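Local coordinates for protein probable aminotransferase (Pseudomonas aeruginosa, PDB 5YKR) that is probably an aminotransferase of class III, a fold-type I enzyme of two subunits that carries covalently bound pyridoxal phosphate, at residues D209-E212 / A213-H217; G407-E410 / A411-L415; L423-F427 / H428-L432. One frame throughout, in Å; residues are numbered along the deposited sequence.

How the interactions relate
The three contacts are all local, yet they sample different environments of one class-III aminotransferase fold. Interaction 1, in helix 208-215, is a partly buried surface turn whose leucines face inward. Interaction 2, the first turns of helix 407-418, is buried and touches the second subunit. Interaction 3, the turn within 423-432 that leads into strand 430-432, is also buried and meets that subunit. Its centre lies about 11 Å from that of interaction 2, and the ring of His-414 joins them through weak hydrogen bonds to Thr-425 and His-428; interaction 1 is remote, its centre about 39 Å from interaction 2. Helical backbone bonds dominate 1 and 2, whereas apolar packing and a bridging water hold 3.

Interaction 1: D209-E212 / A213-H217; sequences DALE and AALAH
Leu-211 and Leu-215, one helical turn apart, meet through their branches, CD1 of Leu-211 lying 4.2 Å from CG of Leu-215 as the two chains cross at a slant. The Leu-211 O accepts the N-H of Leu-215 at 3.0 Å, nearly straight at 169°, and the Leu-215 CG packs against the same oxygen at 3.3 Å. One residue on, the Glu-212 O takes the Ala-216 N-H at 2.9 Å, through a more bent bond of 142°, while the carboxylate OE2 of Glu-212 comes within 3.9 Å of the Ala-216 CB. The bend at chi2 (61°) folds the Glu-212 chain back so that the carboxylate stays beside the helix. A salt bridge from Glu-212 OE1 to Arg-251 helps to hold the carboxylate.

The two backbone bonds before these, Ala-213 to Asp-209 and Ala-214 to Ala-210, complete the alpha-helical pattern. The helix is amphipathic: Leu-211, Ala-214 and Leu-215 are buried, Asp-209 and Ala-213 exposed. Both leucines pack on Leu-248 of helix 241-251, Leu-215 also reaches Val-220 and Val-223 of strand 220-225, and Ala-210 and Ala-214 rest on Val-203 of strand 200-203, an outermost strand within this chain.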
loop_
_atom_site.group_PDB
_atom_site.type_symbol
_atom_site.label_atom_id
_atom_site.label_comp_id
_atom_site.label_asym_id
_atom_site.label_seq_id
_atom_site.Cartn_x
_atom_site.Cartn_y
_atom_site.Cartn_z
ATOM N N ASP A 209 -1.514 32.200 -14.085
ATOM C CA ASP A 209 -2.796 32.847 -14.237
ATOM C C ASP A 209 -3.937 31.814 -14.065
ATOM O O ASP A 209 -4.938 32.074 -13.405
ATOM C CB ASP A 209 -2.905 33.528 -15.609
ATOM C CG ASP A 209 -2.000 34.776 -15.737
ATOM O OD1 ASP A 209 -1.465 35.304 -14.720
ATOM O OD2 ASP A 209 -1.813 35.256 -16.889
ATOM N N ALA A 210 -3.781 30.646 -14.674
ATOM C CA ALA A 210 -4.781 29.571 -14.535
ATOM C C ALA A 210 -4.836 29.057 -13.108
ATOM O O ALA A 210 -5.899 28.755 -12.599
ATOM C CB ALA A 210 -4.502 28.440 -15.491
ATOM N N LEU A 211 -3.658 28.945 -12.459
ATOM C CA LEU A 211 -3.651 28.503 -11.070
ATOM C C LEU A 211 -4.375 29.501 -10.162
ATOM O O LEU A 211 -5.182 29.099 -9.328
ATOM C CB LEU A 211 -2.218 28.288 -10.587
ATOM C CG LEU A 211 -2.125 27.784 -9.164
ATOM C CD1 LEU A 211 -2.765 26.413 -9.000
ATOM C CD2 LEU A 211 -0.636 27.705 -8.833
ATOM N N GLU A 212 -4.145 30.800 -10.387
ATOM C CA GLU A 212 -4.851 31.838 -9.628
ATOM C C GLU A 212 -6.371 31.709 -9.791
ATOM O O GLU A 212 -7.129 31.736 -8.803
ATOM C CB GLU A 212 -4.348 33.216 -10.055
ATOM C CG GLU A 212 -5.151 34.393 -9.542
ATOM C CD GLU A 212 -5.222 34.554 -8.057
ATOM O OE1 GLU A 212 -4.141 34.519 -7.486
ATOM O OE2 GLU A 212 -6.347 34.768 -7.463
ATOM N N ALA A 213 -6.794 31.549 -11.048
ATOM C CA ALA A 213 -8.231 31.425 -11.311
ATOM C C ALA A 213 -8.855 30.210 -10.602
ATOM O O ALA A 213 -9.970 30.263 -10.062
ATOM C CB ALA A 213 -8.526 31.367 -12.799
ATOM N N ALA A 214 -8.119 29.107 -10.576
ATOM C CA ALA A 214 -8.599 27.914 -9.870
ATOM C C ALA A 214 -8.714 28.116 -8.352
ATOM O O ALA A 214 -9.718 27.787 -7.754
ATOM C CB ALA A 214 -7.679 26.730 -10.162
ATOM N N LEU A 215 -7.654 28.654 -7.743
ATOM C CA LEU A 215 -7.642 28.845 -6.288
ATOM C C LEU A 215 -8.644 29.894 -5.805
ATOM O O LEU A 215 -9.161 29.792 -4.690
ATOM C CB LEU A 215 -6.244 29.213 -5.792
ATOM C CG LEU A 215 -5.138 28.227 -6.111
ATOM C CD1 LEU A 215 -3.832 28.682 -5.454
ATOM C CD2 LEU A 215 -5.476 26.800 -5.733
ATOM N N ALA A 216 -8.943 30.870 -6.676
ATOM C CA ALA A 216 -9.818 31.972 -6.287
ATOM C C ALA A 216 -11.246 31.533 -5.979
ATOM O O ALA A 216 -12.000 32.250 -5.329
ATOM C CB ALA A 216 -9.835 33.061 -7.380
ATOM N N HIS A 217 -11.640 30.349 -6.435
ATOM C CA HIS A 217 -12.973 29.826 -6.076
ATOM C C HIS A 217 -13.136 29.591 -4.579
ATOM O O HIS A 217 -14.256 29.487 -4.089
ATOM C CB HIS A 217 -13.336 28.559 -6.843
ATOM C CG HIS A 217 -13.357 28.754 -8.312
ATOM N ND1 HIS A 217 -14.395 29.373 -8.983
ATOM C CD2 HIS A 217 -12.394 28.520 -9.232
ATOM C CE1 HIS A 217 -14.091 29.409 -10.268
ATOM N NE2 HIS A 217 -12.897 28.910 -10.454
#

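Interaction 2: G407-E410 / A411-L415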
loop_
_atom_site.group_PDB
_atom_site.type_symbol
_atom_site.label_atom_id
_atom_site.label_comp_id
_atom_site.label_asym_id
_atom_site.label_seq_id
_atom_site.Cartn_x
_atom_site.Cartn_y
_atom_site.Cartn_z
ATOM N N GLY A 407 3.971 4.891 -28.688
ATOM C CA GLY A 407 4.118 3.545 -28.189
ATOM C C GLY A 407 5.057 2.661 -28.999
ATOM O O GLY A 407 5.870 1.885 -28.448
ATOM N N LEU A 408 4.940 2.763 -30.314
ATOM C CA LEU A 408 5.697 1.914 -31.207
ATOM C C LEU A 408 7.201 2.252 -31.202
ATOM O O LEU A 408 8.041 1.353 -31.082
ATOM C CB LEU A 408 5.145 1.980 -32.628
ATOM C CG LEU A 408 5.966 1.228 -33.681
ATOM C CD1 LEU A 408 6.080 -0.251 -33.380
ATOM C CD2 LEU A 408 5.405 1.398 -35.078
ATOM N N ILE A 409 7.530 3.538 -31.309
ATOM C CA ILE A 409 8.933 3.948 -31.305
ATOM C C ILE A 409 9.541 3.585 -29.944
ATOM O O ILE A 409 10.636 3.000 -29.868
ATOM C CB ILE A 409 9.113 5.442 -31.606
ATOM C CG1 ILE A 409 8.648 5.753 -33.042
ATOM C CG2 ILE A 409 10.553 5.850 -31.352
ATOM C CD1 ILE A 409 8.458 7.245 -33.297
ATOM N N GLU A 410 8.812 3.896 -28.868
ATOM C CA GLU A 410 9.278 3.550 -27.528
ATOM C C GLU A 410 9.543 2.057 -27.334
ATOM O O GLU A 410 10.604 1.657 -26.851
ATOM C CB GLU A 410 8.303 4.074 -26.492
ATOM C CG GLU A 410 8.291 5.587 -26.413
ATOM C CD GLU A 410 7.153 6.153 -25.562
ATOM O OE1 GLU A 410 6.707 5.498 -24.604
ATOM O OE2 GLU A 410 6.779 7.318 -25.835
ATOM N N ALA A 411 8.604 1.220 -27.775
ATOM C CA ALA A 411 8.776 -0.215 -27.658
ATOM C C ALA A 411 9.983 -0.706 -28.458
ATOM O O ALA A 411 10.750 -1.529 -27.988
ATOM C CB ALA A 411 7.511 -0.942 -28.075
ATOM N N CYS A 412 10.138 -0.195 -29.674
ATOM C CA CYS A 412 11.263 -0.594 -30.489
ATOM C C CYS A 412 12.619 -0.251 -29.883
ATOM O O CYS A 412 13.496 -1.100 -29.842
ATOM C CB CYS A 412 11.125 0.004 -31.869
ATOM S SG CYS A 412 12.326 -0.594 -33.083
ATOM N N LEU A 413 12.787 0.974 -29.400
ATOM C CA LEU A 413 14.046 1.372 -28.782
ATOM C C LEU A 413 14.304 0.540 -27.543
ATOM O O LEU A 413 15.412 0.073 -27.321
ATOM C CB LEU A 413 14.013 2.867 -28.424
ATOM C CG LEU A 413 13.963 3.914 -29.558
ATOM C CD1 LEU A 413 13.984 5.322 -29.002
ATOM C CD2 LEU A 413 15.043 3.678 -30.530
ATOM N N HIS A 414 13.268 0.373 -26.713
ATOM C CA HIS A 414 13.436 -0.386 -25.493
ATOM C C HIS A 414 13.798 -1.839 -25.765
ATOM O O HIS A 414 14.671 -2.399 -25.087
ATOM C CB HIS A 414 12.185 -0.360 -24.636
ATOM C CG HIS A 414 11.928 0.926 -23.910
ATOM N ND1 HIS A 414 11.515 2.099 -24.502
ATOM C CD2 HIS A 414 11.970 1.196 -22.583
ATOM C CE1 HIS A 414 11.369 3.040 -23.572
ATOM N NE2 HIS A 414 11.620 2.511 -22.404
ATOM N N LEU A 415 13.158 -2.448 -26.763
ATOM C CA LEU A 415 13.434 -3.855 -27.049
ATOM C C LEU A 415 14.801 -4.061 -27.691
ATOM O O LEU A 415 15.478 -5.049 -27.387
ATOM C CB LEU A 415 12.343 -4.428 -27.969
ATOM C CG LEU A 415 12.403 -5.934 -28.237
ATOM C CD1 LEU A 415 12.391 -6.735 -26.942
ATOM C CD2 LEU A 415 11.257 -6.350 -29.131
#
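His-414 swings its ring back over the preceding turn to meet the carbonyl of Glu-410. With CG anti to its own carbonyl carbon (chi1 -75°), the imidazole brings ND1 to 2.6 Å from the Glu-410 O, its N-H making an angle of 147°. The same Glu-410 O accepts the backbone N of His-414 at 3.0 Å, so one carbonyl is gripped by two donors from a single residue. They use it differently: the backbone N is only modestly tilted from the carbonyl plane, while ND1 stands 45° out of it, above the plane and not on a lone pair. The oxygen in turn lies at the ring's edge, somewhat out of its plane. The ND1 bond, added to the ordinary helical i to i+4 bond, helps to hold the ring's rotation.

NE2, on the far side of the ring, makes weak hydrogen bonds to Thr-425 O and His-428 O, so the doubly bonded histidine ties helix 407-418 to the loop before strand 430-432. With carbonyl oxygens facing both ring nitrogens, the setting is consistent with a doubly protonated imidazole, which the nearby Glu-410 carboxylate would probably favour. The Glu-410 chain runs in extended form beyond CG, and its carboxylate is held by a salt bridge from OE2 to Arg-405 and by the backbone N of Asn-406, just before the helix begins.

On another side of the helix, Ile-409 and Leu-413 lie side by side and point the same way, CG2 of Ile-409 being 4.2 Å from CD1 of Leu-413. Leu-413 N binds Ile-409 O almost straight. Leu-413 continues onto Cys-452 and Leu-453 of helix 439-456, and Leu-408 and Ala-411 onto Phe-16 of helix 9-26; Ala-411 also packs on Gly-317 of the second subunit.

Interaction 3: L423-F427 / H428-L432; sequences LLTPF and HNMAL
Thr-425 holds its CG2 between the backbone N and the carbonyl carbon, because OG1 is anti to that N (chi1 -176°), and the methyl group is thereby brought against both His-428 and Met-430. It lies in the plane of the His-428 imidazole at the ring's edge, 3.7 Å from ND1, with the two side chains set at a slant. Toward Met-430 the approach is at about a right angle: CG2 meets the terminal CE at 3.6 Å, since the methionine chain is bent at chi2 (94°) and its last methyl turns back to the threonine.

The His-428 ring also receives its neighbour from above. CB of Phe-427 sits 4.2 Å from the ring centroid, over the face and 27° off the normal, a CH-pi contact, and the Phe-427 O lies over the same face, 3.3 Å from His-428 CG. That oxygen has its own partner in Arg-405. The phenylalanine ring has Pro-426 CG over its centre, 3.8 Å above the plane, and the Phe-427 side chain packs on Ile-320 of the second subunit.

Further from the turn, Leu-424 CD2 rests 4.1 Å from the Ala-431 CB. Between the two arms one water accepts from Thr-425 N at 2.8 Å and donates to Met-430 O, bridging the backbone on the two sides of the turn. Thr-425 OG1 hydrogen-bonds to Asp-84, which helps to hold the rotation of the side chain.

Residues Thr-425 to His-428 form a type I beta turn. It connects strand 422-423, an outermost strand of the four-stranded sheet, to strand 430-432 of the three-stranded antiparallel sheet, where that strand pairs with 385-389, so the chain passes from one sheet to another in this aminotransferase fold.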
loop_
_atom_site.group_PDB
_atom_site.type_symbol
_atom_site.label_atom_id
_atom_site.label_comp_id
_atom_site.label_asym_id
_atom_site.label_seq_id
_atom_site.Cartn_x
_atom_site.Cartn_y
_atom_site.Cartn_z
ATOM N N LEU A 423 18.590 -2.842 -19.789
ATOM C CA LEU A 423 17.202 -2.644 -19.401
ATOM C C LEU A 423 16.878 -1.176 -19.119
ATOM O O LEU A 423 17.538 -0.520 -18.328
ATOM C CB LEU A 423 16.900 -3.446 -18.104
ATOM C CG LEU A 423 17.057 -4.947 -18.210
ATOM C CD1 LEU A 423 16.903 -5.633 -16.864
ATOM C CD2 LEU A 423 16.080 -5.509 -19.209
ATOM N N LEU A 424 15.804 -0.733 -19.717
ATOM C CA LEU A 424 15.213 0.572 -19.500
ATOM C C LEU A 424 13.774 0.348 -19.064
ATOM O O LEU A 424 13.084 -0.552 -19.588
ATOM C CB LEU A 424 15.210 1.392 -20.786
ATOM C CG LEU A 424 16.620 1.657 -21.271
ATOM C CD1 LEU A 424 16.548 2.089 -22.724
ATOM C CD2 LEU A 424 17.298 2.686 -20.422
ATOM N N THR A 425 13.275 1.161 -18.140
ATOM C CA THR A 425 11.918 0.981 -17.697
ATOM C C THR A 425 10.945 1.145 -18.841
ATOM O O THR A 425 11.109 2.058 -19.659
ATOM C CB THR A 425 11.572 1.876 -16.525
ATOM O OG1 THR A 425 10.243 1.558 -16.089
ATOM C CG2 THR A 425 11.640 3.351 -16.867
ATOM N N PRO A 426 9.930 0.271 -18.930
ATOM C CA PRO A 426 9.105 0.348 -20.133
ATOM C C PRO A 426 8.189 1.512 -20.144
ATOM O O PRO A 426 7.633 1.819 -21.188
ATOM C CB PRO A 426 8.331 -0.958 -20.128
ATOM C CG PRO A 426 8.358 -1.427 -18.756
ATOM C CD PRO A 426 9.640 -0.927 -18.139
ATOM N N PHE A 427 8.029 2.196 -19.020
ATOM C CA PHE A 427 6.984 3.245 -18.896
ATOM C C PHE A 427 7.456 4.626 -19.218
ATOM O O PHE A 427 6.688 5.566 -19.168
ATOM C CB PHE A 427 6.380 3.245 -17.480
ATOM C CG PHE A 427 6.104 1.877 -16.956
ATOM C CD1 PHE A 427 5.250 1.032 -17.602
ATOM C CD2 PHE A 427 6.733 1.417 -15.810
ATOM C CE1 PHE A 427 5.037 -0.278 -17.125
ATOM C CE2 PHE A 427 6.515 0.171 -15.332
ATOM C CZ PHE A 427 5.701 -0.709 -15.999
ATOM N N HIS A 428 8.758 4.763 -19.509
ATOM C CA HIS A 428 9.359 6.091 -19.709
ATOM C C HIS A 428 10.413 5.948 -20.810
ATOM O O HIS A 428 10.801 4.848 -21.134
ATOM C CB HIS A 428 10.021 6.611 -18.387
ATOM C CG HIS A 428 9.087 6.707 -17.210
ATOM N ND1 HIS A 428 8.966 5.775 -16.191
ATOM C CD2 HIS A 428 8.153 7.644 -16.966
ATOM C CE1 HIS A 428 7.995 6.173 -15.366
ATOM N NE2 HIS A 428 7.518 7.322 -15.794
ATOM N N ASN A 429 10.991 7.049 -21.265
ATOM C CA ASN A 429 12.199 7.029 -22.094
ATOM C C ASN A 429 13.368 7.507 -21.246
ATOM O O ASN A 429 14.147 8.409 -21.638
ATOM C CB ASN A 429 12.012 7.915 -23.331
ATOM C CG ASN A 429 10.910 7.400 -24.216
ATOM O OD1 ASN A 429 11.040 6.286 -24.771
ATOM N ND2 ASN A 429 9.790 8.181 -24.342
ATOM N N MET A 430 13.475 6.922 -20.041
ATOM C CA MET A 430 14.410 7.407 -19.028
ATOM C C MET A 430 15.471 6.340 -18.736
ATOM O O MET A 430 15.287 5.173 -18.978
ATOM C CB MET A 430 13.701 7.824 -17.694
ATOM C CG MET A 430 13.297 6.686 -16.757
ATOM S SD MET A 430 14.571 6.361 -15.526
ATOM C CE MET A 430 13.782 5.072 -14.564
ATOM N N ALA A 431 16.593 6.812 -18.185
ATOM C CA ALA A 431 17.628 5.962 -17.594
ATOM C C ALA A 431 17.995 6.597 -16.262
ATOM O O ALA A 431 18.079 7.834 -16.127
ATOM C CB ALA A 431 18.871 5.928 -18.484
ATOM N N LEU A 432 18.178 5.728 -15.272
ATOM C CA LEU A 432 18.498 6.128 -13.930
ATOM C C LEU A 432 19.838 5.490 -13.539
ATOM O O LEU A 432 20.021 4.273 -13.717
ATOM C CB LEU A 432 17.342 5.603 -13.018
ATOM C CG LEU A 432 17.360 6.027 -11.552
ATOM C CD1 LEU A 432 17.363 7.547 -11.305
ATOM C CD2 LEU A 432 16.172 5.379 -10.910
HETATM O O HOH W 1 15.041 3.151 -17.248
#